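Local atomic coordinates of 350aa long hypothetical aspartate-semialdehyde dehydrogenase (Sulfolobus tokodaii, PDB entry 2EP5), a protein that probably reduces malonyl-CoA to malonate semialdehyde with NADPH, and belongs to the aspartate-semialdehyde dehydrogenase family. Residues 149-154 with 242-247. Numbering follows the deposited sequence.
Sequences PNCTAA and VGHMGV
Cys-151 and Thr-152, in the first turn of helix 151-160, meet the imidazole of His-244, the first residue of strand 244-251. Just ahead of them, Asn-150 is the helix N-cap: its OD1 accepts from Ala-153 N at 2.9 Å, along a lone pair and in the plane of the side-chain amide, while its ND2 is hydrogen-bonded to Glu-204. Cys-151 places its sulfur between its own backbone N and carbonyl carbon (chi1 47°), from where SG reaches the imidazole edge, 3.6 Å from His-244 NE2 and near the ring plane. Cys-151, predicted to carry the acyl-thioester intermediate, and His-244, the predicted proton acceptor of this semialdehyde dehydrogenase, are brought together here from the helix start and the mixed sheet of the C-terminal domain. A phenylalanine in place of His-244 would probably leave the Cys-151 sulfur with a carbon edge where NE2 now lies, losing that predicted acceptor. Thr-152 crosses the histidine side chain at about a right angle, its OG1 lying 3.2 Å from His-244 CD2, oblique to the ring. That hydroxyl is hydrogen-bonded to Glu-204, a carboxylate thus shared with Asn-150. Gln-178 of strand 171-178 touches both Thr-152 and His-244.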
loop_
_atom_site.group_PDB
_atom_site.type_symbol
_atom_site.label_atom_id
_atom_site.label_comp_id
_atom_site.label_asym_id
_atom_site.label_seq_id
_atom_site.Cartn_x
_atom_site.Cartn_y
_atom_site.Cartn_z
ATOM N N PRO A 149 27.612 -6.386 11.724
ATOM C CA PRO A 149 26.676 -7.441 11.334
ATOM C C PRO A 149 25.486 -7.073 10.461
ATOM O O PRO A 149 25.202 -5.902 10.201
ATOM C CB PRO A 149 26.230 -8.002 12.682
ATOM C CG PRO A 149 26.170 -6.761 13.529
ATOM C CD PRO A 149 27.455 -6.038 13.149
ATOM N N ASN A 150 24.804 -8.117 10.009
ATOM C CA ASN A 150 23.591 -8.004 9.216
ATOM C C ASN A 150 22.638 -7.125 10.039
ATOM O O ASN A 150 22.545 -7.277 11.264
ATOM C CB ASN A 150 23.023 -9.416 8.990
ATOM C CG ASN A 150 21.542 -9.423 8.676
ATOM O OD1 ASN A 150 20.704 -9.489 9.580
ATOM N ND2 ASN A 150 21.208 -9.356 7.391
ATOM N N CYS A 151 21.952 -6.200 9.373
ATOM C CA CYS A 151 21.040 -5.281 10.057
ATOM C C CYS A 151 20.070 -5.961 11.020
ATOM O O CYS A 151 19.896 -5.511 12.156
ATOM C CB CYS A 151 20.273 -4.427 9.032
ATOM S SG CYS A 151 19.556 -5.323 7.636
ATOM N N THR A 152 19.456 -7.051 10.580
ATOM C CA THR A 152 18.511 -7.772 11.422
ATOM C C THR A 152 19.227 -8.361 12.636
ATOM O O THR A 152 18.719 -8.311 13.758
ATOM C CB THR A 152 17.836 -8.910 10.643
ATOM O OG1 THR A 152 17.330 -8.398 9.404
ATOM C CG2 THR A 152 16.688 -9.503 11.456
ATOM N N ALA A 153 20.409 -8.924 12.400
ATOM C CA ALA A 153 21.201 -9.511 13.468
ATOM C C ALA A 153 21.521 -8.433 14.490
ATOM O O ALA A 153 21.376 -8.640 15.702
ATOM C CB ALA A 153 22.493 -10.090 12.903
ATOM N N ALA A 154 21.963 -7.280 13.990
ATOM C CA ALA A 154 22.308 -6.151 14.844
ATOM C C ALA A 154 21.132 -5.797 15.747
ATOM O O ALA A 154 21.289 -5.639 16.957
ATOM C CB ALA A 154 22.682 -4.952 13.992
ATOM N N VAL A 242 10.692 1.210 6.168
ATOM C CA VAL A 242 11.845 1.104 7.043
ATOM C C VAL A 242 11.493 0.520 8.387
ATOM O O VAL A 242 10.446 0.837 8.955
ATOM C CB VAL A 242 12.476 2.493 7.286
ATOM C CG1 VAL A 242 13.782 2.341 8.074
ATOM C CG2 VAL A 242 12.701 3.200 5.949
ATOM N N GLY A 243 12.382 -0.326 8.903
ATOM C CA GLY A 243 12.156 -0.928 10.203
ATOM C C GLY A 243 12.002 -2.433 10.146
ATOM O O GLY A 243 11.146 -2.949 9.418
ATOM N N HIS A 244 12.855 -3.130 10.893
ATOM C CA HIS A 244 12.826 -4.585 10.976
ATOM C C HIS A 244 12.255 -4.989 12.326
ATOM O O HIS A 244 12.754 -4.579 13.379
ATOM C CB HIS A 244 14.232 -5.174 10.852
ATOM C CG HIS A 244 14.766 -5.179 9.456
ATOM N ND1 HIS A 244 14.004 -4.813 8.367
ATOM C CD2 HIS A 244 15.983 -5.519 8.969
ATOM C CE1 HIS A 244 14.728 -4.929 7.269
ATOM N NE2 HIS A 244 15.932 -5.355 7.606
ATOM N N MET A 245 11.201 -5.790 12.292
ATOM C CA MET A 245 10.582 -6.253 13.513
ATOM C C MET A 245 10.999 -7.702 13.747
ATOM O O MET A 245 11.254 -8.451 12.798
ATOM C CB MET A 245 9.059 -6.142 13.404
ATOM C CG MET A 245 8.315 -6.664 14.625
ATOM S SD MET A 245 6.624 -6.036 14.725
ATOM C CE MET A 245 6.943 -4.280 14.850
ATOM N N GLY A 246 11.082 -8.090 15.014
ATOM C CA GLY A 246 11.461 -9.449 15.338
ATOM C C GLY A 246 10.700 -9.981 16.536
ATOM O O GLY A 246 10.635 -9.326 17.582
ATOM N N VAL A 247 10.096 -11.155 16.373
ATOM C CA VAL A 247 9.379 -11.794 17.465
ATOM C C VAL A 247 10.344 -12.842 17.992
ATOM O O VAL A 247 10.660 -13.819 17.303
ATOM C CB VAL A 247 8.095 -12.498 16.993
ATOM C CG1 VAL A 247 7.405 -13.166 18.180
ATOM C CG2 VAL A 247 7.172 -11.495 16.347
#